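Local coordinates for SusD superfamily protein (Parabacteroides distasonis, PDB 3OTN), which probably binds nutrients, most likely carbohydrates, at the bacterial outer membrane as a member of the SusD family, at residues E303-H315 against L326-F340. Sequence-based numbering, arbitrary orientation.
With EDO (1,2-ethanediol), chain O.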
loop_
_atom_site.group_PDB
_atom_site.type_symbol
_atom_site.label_atom_id
_atom_site.label_comp_id
_atom_site.label_asym_id
_atom_site.label_seq_id
_atom_site.Cartn_x
_atom_site.Cartn_y
_atom_site.Cartn_z
ATOM N N GLU A 303 -15.739 14.109 -9.648
ATOM C CA GLU A 303 -16.592 14.121 -10.840
ATOM C C GLU A 303 -16.876 12.678 -11.246
ATOM O O GLU A 303 -16.048 11.772 -11.020
ATOM C CB GLU A 303 -15.953 14.896 -11.986
ATOM C CG GLU A 303 -15.762 16.366 -11.654
ATOM C CD GLU A 303 -15.114 17.164 -12.784
ATOM O OE1 GLU A 303 -14.817 16.592 -13.859
ATOM O OE2 GLU A 303 -14.896 18.375 -12.570
ATOM N N GLU A 304 -18.054 12.477 -11.818
ATOM C CA GLU A 304 -18.535 11.144 -12.162
ATOM C C GLU A 304 -17.504 10.402 -12.998
ATOM O O GLU A 304 -17.026 10.926 -13.998
ATOM C CB GLU A 304 -19.855 11.226 -12.935
ATOM C CG GLU A 304 -20.476 9.869 -13.330
ATOM C CD GLU A 304 -20.890 8.996 -12.130
ATOM O OE1 GLU A 304 -21.191 9.529 -11.049
ATOM O OE2 GLU A 304 -20.958 7.764 -12.328
ATOM N N LYS A 305 -17.199 9.171 -12.586
ATOM C CA LYS A 305 -16.228 8.319 -13.282
ATOM C C LYS A 305 -14.794 8.889 -13.342
ATOM O O LYS A 305 -14.065 8.712 -14.324
ATOM C CB LYS A 305 -16.783 7.851 -14.660
ATOM C CG LYS A 305 -17.971 6.872 -14.477
ATOM C CD LYS A 305 -18.619 6.440 -15.767
ATOM C CE LYS A 305 -19.921 5.695 -15.533
ATOM N NZ LYS A 305 -21.059 6.566 -15.051
ATOM N N GLN A 306 -14.402 9.531 -12.245
ATOM C CA GLN A 306 -13.013 9.830 -11.958
ATOM C C GLN A 306 -12.658 8.839 -10.869
ATOM O O GLN A 306 -12.490 7.675 -11.184
ATOM C CB GLN A 306 -12.818 11.310 -11.606
ATOM C CG GLN A 306 -13.115 12.209 -12.830
ATOM C CD GLN A 306 -12.095 12.059 -13.976
ATOM O OE1 GLN A 306 -10.973 11.614 -13.783
ATOM N NE2 GLN A 306 -12.486 12.478 -15.155
ATOM N N TYR A 307 -12.593 9.236 -9.607
ATOM C CA TYR A 307 -12.304 8.277 -8.547
ATOM C C TYR A 307 -13.526 7.486 -8.107
ATOM O O TYR A 307 -13.389 6.372 -7.563
ATOM C CB TYR A 307 -11.686 9.000 -7.361
ATOM C CG TYR A 307 -10.195 9.236 -7.411
ATOM C CD1 TYR A 307 -9.419 8.970 -8.547
ATOM C CD2 TYR A 307 -9.544 9.745 -6.293
ATOM C CE1 TYR A 307 -8.038 9.146 -8.534
ATOM C CE2 TYR A 307 -8.149 9.909 -6.271
ATOM C CZ TYR A 307 -7.410 9.631 -7.398
ATOM O OH TYR A 307 -6.046 9.831 -7.400
ATOM N N PHE A 308 -14.713 8.057 -8.328
ATOM C CA PHE A 308 -15.965 7.456 -7.890
ATOM C C PHE A 308 -16.954 7.375 -9.037
ATOM O O PHE A 308 -16.848 8.130 -10.022
ATOM C CB PHE A 308 -16.563 8.253 -6.704
ATOM C CG PHE A 308 -15.593 8.440 -5.578
ATOM C CD1 PHE A 308 -15.169 7.353 -4.835
ATOM C CD2 PHE A 308 -15.011 9.694 -5.336
ATOM C CE1 PHE A 308 -14.230 7.522 -3.814
ATOM C CE2 PHE A 308 -14.060 9.861 -4.354
ATOM C CZ PHE A 308 -13.672 8.787 -3.578
ATOM N N PHE A 309 -17.914 6.467 -8.898
ATOM C CA PHE A 309 -19.056 6.367 -9.820
ATOM C C PHE A 309 -20.338 6.024 -9.089
ATOM O O PHE A 309 -20.318 5.572 -7.947
ATOM C CB PHE A 309 -18.782 5.464 -11.039
ATOM C CG PHE A 309 -18.778 3.967 -10.782
ATOM C CD1 PHE A 309 -17.981 3.384 -9.805
ATOM C CD2 PHE A 309 -19.504 3.114 -11.636
ATOM C CE1 PHE A 309 -17.931 1.978 -9.634
ATOM C CE2 PHE A 309 -19.469 1.713 -11.466
ATOM C CZ PHE A 309 -18.681 1.144 -10.473
ATOM N N THR A 310 -21.453 6.344 -9.739
ATOM C CA THR A 310 -22.799 6.247 -9.148
ATOM C C THR A 310 -23.828 5.652 -10.113
ATOM O O THR A 310 -24.963 5.408 -9.725
ATOM C CB THR A 310 -23.309 7.652 -8.764
ATOM O OG1 THR A 310 -23.389 8.448 -9.944
ATOM C CG2 THR A 310 -22.399 8.342 -7.776
ATOM N N ASN A 311 -23.458 5.472 -11.381
ATOM C CA ASN A 311 -24.284 4.780 -12.334
ATOM C C ASN A 311 -23.419 3.991 -13.341
ATOM O O ASN A 311 -22.230 4.284 -13.538
ATOM C CB ASN A 311 -25.214 5.783 -13.044
ATOM C CG ASN A 311 -24.461 6.716 -13.987
ATOM O OD1 ASN A 311 -23.856 6.274 -14.955
ATOM N ND2 ASN A 311 -24.510 8.010 -13.709
ATOM N N TYR A 312 -24.025 2.992 -13.961
ATOM C CA TYR A 312 -23.366 2.200 -15.011
ATOM C C TYR A 312 -24.467 1.564 -15.846
ATOM O O TYR A 312 -25.568 2.106 -15.899
ATOM C CB TYR A 312 -22.335 1.197 -14.425
ATOM C CG TYR A 312 -21.191 0.901 -15.373
ATOM C CD1 TYR A 312 -20.222 1.858 -15.656
ATOM C CD2 TYR A 312 -21.091 -0.342 -16.021
ATOM C CE1 TYR A 312 -19.176 1.600 -16.585
ATOM C CE2 TYR A 312 -20.055 -0.600 -16.937
ATOM C CZ TYR A 312 -19.105 0.370 -17.201
ATOM O OH TYR A 312 -18.112 0.090 -18.100
ATOM N N LYS A 313 -24.161 0.564 -16.647
ATOM C CA LYS A 313 -25.184 -0.176 -17.384
ATOM C C LYS A 313 -25.065 -1.631 -16.975
ATOM O O LYS A 313 -23.977 -2.088 -16.619
ATOM C CB LYS A 313 -24.967 -0.040 -18.893
ATOM C CG LYS A 313 -24.909 1.404 -19.409
ATOM C CD LYS A 313 -25.022 1.488 -20.957
ATOM C CE LYS A 313 -24.645 2.877 -21.476
ATOM N NZ LYS A 313 -24.936 3.066 -22.924
ATOM N N GLY A 314 -26.176 -2.348 -17.011
ATOM C CA GLY A 314 -26.163 -3.786 -16.779
ATOM C C GLY A 314 -25.411 -4.482 -17.904
ATOM O O GLY A 314 -25.497 -4.083 -19.055
ATOM N N HIS A 315 -24.661 -5.518 -17.565
ATOM C CA HIS A 315 -23.875 -6.232 -18.573
ATOM C C HIS A 315 -24.832 -7.132 -19.387
ATOM O O HIS A 315 -25.743 -7.713 -18.795
ATOM C CB HIS A 315 -22.785 -7.060 -17.899
ATOM C CG HIS A 315 -21.817 -7.661 -18.858
ATOM N ND1 HIS A 315 -22.033 -8.883 -19.466
ATOM C CD2 HIS A 315 -20.628 -7.215 -19.325
ATOM C CE1 HIS A 315 -21.013 -9.171 -20.251
ATOM N NE2 HIS A 315 -20.150 -8.172 -20.190
ATOM N N LEU A 326 -29.976 -2.562 -19.081
ATOM C CA LEU A 326 -28.974 -2.546 -20.146
ATOM C C LEU A 326 -28.691 -1.151 -20.662
ATOM O O LEU A 326 -27.616 -0.911 -21.177
ATOM C CB LEU A 326 -29.409 -3.448 -21.320
ATOM C CG LEU A 326 -29.491 -4.948 -21.012
ATOM C CD1 LEU A 326 -30.181 -5.690 -22.143
ATOM C CD2 LEU A 326 -28.082 -5.508 -20.746
ATOM N N GLU A 327 -29.661 -0.246 -20.556
ATOM C CA GLU A 327 -29.482 1.145 -21.003
ATOM C C GLU A 327 -28.844 1.995 -19.905
ATOM O O GLU A 327 -27.992 2.835 -20.177
ATOM C CB GLU A 327 -30.836 1.780 -21.364
ATOM C CG GLU A 327 -31.652 1.057 -22.427
ATOM C CD GLU A 327 -31.282 1.486 -23.842
ATOM O OE1 GLU A 327 -30.069 1.539 -24.161
ATOM O OE2 GLU A 327 -32.215 1.780 -24.627
ATOM N N PHE A 328 -29.278 1.787 -18.667
ATOM C CA PHE A 328 -28.849 2.637 -17.561
ATOM C C PHE A 328 -29.225 1.977 -16.256
ATOM O O PHE A 328 -30.300 1.378 -16.160
ATOM C CB PHE A 328 -29.543 3.999 -17.667
ATOM C CG PHE A 328 -29.197 4.947 -16.559
ATOM C CD1 PHE A 328 -28.073 5.759 -16.651
ATOM C CD2 PHE A 328 -29.999 5.031 -15.426
ATOM C CE1 PHE A 328 -27.762 6.644 -15.636
ATOM C CE2 PHE A 328 -29.682 5.907 -14.395
ATOM C CZ PHE A 328 -28.576 6.720 -14.504
HETATM N N MSE A 329 -28.322 2.055 -15.277
HETATM C CA MSE A 329 -28.569 1.600 -13.913
HETATM C C MSE A 329 -27.977 2.633 -12.955
HETATM O O MSE A 329 -26.747 2.887 -12.947
HETATM C CB MSE A 329 -27.877 0.275 -13.624
HETATM C CG MSE A 329 -28.655 -0.993 -14.001
HETATM SE SE MSE A 329 -27.511 -2.545 -13.644
HETATM C CE MSE A 329 -27.280 -2.135 -11.764
ATOM N N ASP A 330 -28.857 3.195 -12.139
ATOM C CA ASP A 330 -28.482 3.990 -11.002
ATOM C C ASP A 330 -27.980 3.005 -9.944
ATOM O O ASP A 330 -28.696 2.090 -9.566
ATOM C CB ASP A 330 -29.722 4.767 -10.513
ATOM C CG ASP A 330 -29.387 5.844 -9.513
ATOM O OD1 ASP A 330 -28.408 5.686 -8.749
ATOM O OD2 ASP A 330 -30.139 6.848 -9.488
ATOM N N LEU A 331 -26.764 3.186 -9.447
ATOM C CA LEU A 331 -26.232 2.300 -8.391
ATOM C C LEU A 331 -26.663 2.727 -6.985
ATOM O O LEU A 331 -26.374 2.029 -6.005
ATOM C CB LEU A 331 -24.709 2.238 -8.472
ATOM C CG LEU A 331 -24.132 1.837 -9.831
ATOM C CD1 LEU A 331 -22.594 1.982 -9.795
ATOM C CD2 LEU A 331 -24.585 0.442 -10.207
ATOM N N ASN A 332 -27.320 3.872 -6.891
ATOM C CA ASN A 332 -27.900 4.381 -5.637
ATOM C C ASN A 332 -26.855 4.535 -4.527
ATOM O O ASN A 332 -27.106 4.200 -3.378
ATOM C CB ASN A 332 -29.067 3.487 -5.147
ATOM C CG ASN A 332 -30.146 3.307 -6.184
ATOM O OD1 ASN A 332 -30.505 2.174 -6.516
ATOM N ND2 ASN A 332 -30.680 4.422 -6.711
ATOM N N GLY A 333 -25.695 5.068 -4.878
ATOM C CA GLY A 333 -24.625 5.295 -3.898
ATOM C C GLY A 333 -23.322 5.572 -4.593
ATOM O O GLY A 333 -23.221 5.404 -5.808
ATOM N N TYR A 334 -22.316 5.974 -3.827
ATOM C CA TYR A 334 -20.971 6.113 -4.376
ATOM C C TYR A 334 -20.224 4.779 -4.334
ATOM O O TYR A 334 -20.275 4.045 -3.351
ATOM C CB TYR A 334 -20.163 7.151 -3.603
ATOM C CG TYR A 334 -20.810 8.528 -3.526
ATOM C CD1 TYR A 334 -20.963 9.312 -4.663
ATOM C CD2 TYR A 334 -21.177 9.076 -2.291
ATOM C CE1 TYR A 334 -21.523 10.600 -4.585
ATOM C CE2 TYR A 334 -21.741 10.345 -2.200
ATOM C CZ TYR A 334 -21.900 11.111 -3.343
ATOM O OH TYR A 334 -22.451 12.380 -3.212
ATOM N N TYR A 335 -19.517 4.489 -5.422
ATOM C CA TYR A 335 -18.607 3.361 -5.490
ATOM C C TYR A 335 -17.261 3.825 -6.030
ATOM O O TYR A 335 -17.181 4.847 -6.743
ATOM C CB TYR A 335 -19.206 2.273 -6.360
ATOM C CG TYR A 335 -20.451 1.697 -5.737
ATOM C CD1 TYR A 335 -20.367 0.600 -4.873
ATOM C CD2 TYR A 335 -21.710 2.279 -5.955
ATOM C CE1 TYR A 335 -21.514 0.080 -4.241
ATOM C CE2 TYR A 335 -22.865 1.766 -5.327
ATOM C CZ TYR A 335 -22.755 0.665 -4.481
ATOM O OH TYR A 335 -23.872 0.140 -3.872
ATOM N N ILE A 336 -16.214 3.092 -5.669
ATOM C CA ILE A 336 -14.875 3.381 -6.155
ATOM C C ILE A 336 -14.706 2.949 -7.604
ATOM O O ILE A 336 -14.853 1.780 -7.932
ATOM C CB ILE A 336 -13.790 2.766 -5.266
ATOM C CG1 ILE A 336 -13.818 3.444 -3.883
ATOM C CG2 ILE A 336 -12.408 2.993 -5.950
ATOM C CD1 ILE A 336 -13.381 2.553 -2.679
ATOM N N TYR A 337 -14.412 3.936 -8.448
ATOM C CA TYR A 337 -14.110 3.788 -9.868
ATOM C C TYR A 337 -12.614 3.887 -10.161
ATOM O O TYR A 337 -12.183 3.581 -11.276
ATOM C CB TYR A 337 -14.816 4.910 -10.655
ATOM C CG TYR A 337 -15.049 4.653 -12.120
ATOM C CD1 TYR A 337 -15.899 3.634 -12.548
ATOM C CD2 TYR A 337 -14.425 5.445 -13.104
ATOM C CE1 TYR A 337 -16.135 3.412 -13.921
ATOM C CE2 TYR A 337 -14.660 5.206 -14.475
ATOM C CZ TYR A 337 -15.520 4.204 -14.865
ATOM O OH TYR A 337 -15.752 3.977 -16.206
ATOM N N LYS A 338 -11.817 4.261 -9.155
ATOM C CA LYS A 338 -10.361 4.515 -9.315
ATOM C C LYS A 338 -9.583 3.375 -10.001
ATOM O O LYS A 338 -8.638 3.615 -10.774
ATOM C CB LYS A 338 -9.796 4.829 -7.936
ATOM C CG LYS A 338 -8.447 5.404 -7.865
ATOM C CD LYS A 338 -8.197 5.936 -6.451
ATOM C CE LYS A 338 -6.779 6.340 -6.301
ATOM N NZ LYS A 338 -6.497 7.068 -5.046
ATOM N N PHE A 339 -10.046 2.147 -9.795
ATOM C CA PHE A 339 -9.372 0.940 -10.287
ATOM C C PHE A 339 -10.223 0.143 -11.277
ATOM O O PHE A 339 -10.014 -1.032 -11.436
ATOM C CB PHE A 339 -9.000 0.076 -9.087
ATOM C CG PHE A 339 -8.294 0.846 -7.991
ATOM C CD1 PHE A 339 -7.069 1.452 -8.239
ATOM C CD2 PHE A 339 -8.855 0.975 -6.722
ATOM C CE1 PHE A 339 -6.392 2.149 -7.234
ATOM C CE2 PHE A 339 -8.185 1.678 -5.713
ATOM C CZ PHE A 339 -6.950 2.251 -5.978
ATOM N N PHE A 340 -11.109 0.830 -11.991
ATOM C CA PHE A 340 -12.060 0.208 -12.912
ATOM C C PHE A 340 -11.404 -0.092 -14.283
ATOM O O PHE A 340 -11.414 0.715 -15.227
ATOM C CB PHE A 340 -13.283 1.118 -13.008
ATOM C CG PHE A 340 -14.495 0.500 -13.649
ATOM C CD1 PHE A 340 -14.648 0.476 -15.046
ATOM C CD2 PHE A 340 -15.557 0.062 -12.855
ATOM C CE1 PHE A 340 -15.824 -0.048 -15.617
ATOM C CE2 PHE A 340 -16.682 -0.467 -13.409
ATOM C CZ PHE A 340 -16.830 -0.512 -14.802
HETATM C C1 EDO O . -27.249 8.571 -10.896
HETATM O O1 EDO O . -26.013 8.945 -11.498
HETATM C C2 EDO O . -27.635 9.614 -9.844
HETATM O O2 EDO O . -26.782 9.478 -8.710
HETATM O O HOH W 1 -25.579 -2.778 -21.423
#
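The carbonyl oxygen of Y307 takes two backbone N-H groups: Y337 N at 2.8 Å from Y307 O, arriving well above the carbonyl plane, and K338 N in a weak second bond. Beyond it F309 and Y335 exchange two hydrogen bonds as an antiparallel pair. The strand turns a corner at T310, whose O accepts from L331 N, and Y312 then pairs with selenomethionine M329 in the same double way, so one bent strand holds both partners. The side chains of F309, Y312, Y337 and F340 form an aromatic cluster. F309 CG lies between its backbone N and carbonyl carbon (chi1 75°), which sets the ring between Y337 CD1 over one face, 3.4 Å from F309 CG, and L331 CD1 over the opposite face; F340 meets F309 edge-to-face, centroids 5.4 Å apart. Y337, its CG anti to the backbone N (chi1 -158°), lies between K305 CG on one face and F340 CB on the other. Replacing Y337 with an alanine takes the ring away and would probably open a gap between F309, F340 and the K305 methylenes. The K305 chain bends at its last torsion, and NZ donates to N311 OD1 (2.8 Å) and N311 O and forms a salt bridge with E304 OE2. K338 runs extended over the Y307 ring in a CH-pi contact, CD 3.7 Å from the centroid and almost on the ring normal; its NZ reaches E421 and the C419 carbonyl. Strand 308-312 is central in a three-stranded antiparallel sheet, flanked by 329-331 and 334-336; F308 and I336 rest on P287 of strand 286-287, while F340 packs on V345 of helix 342-348.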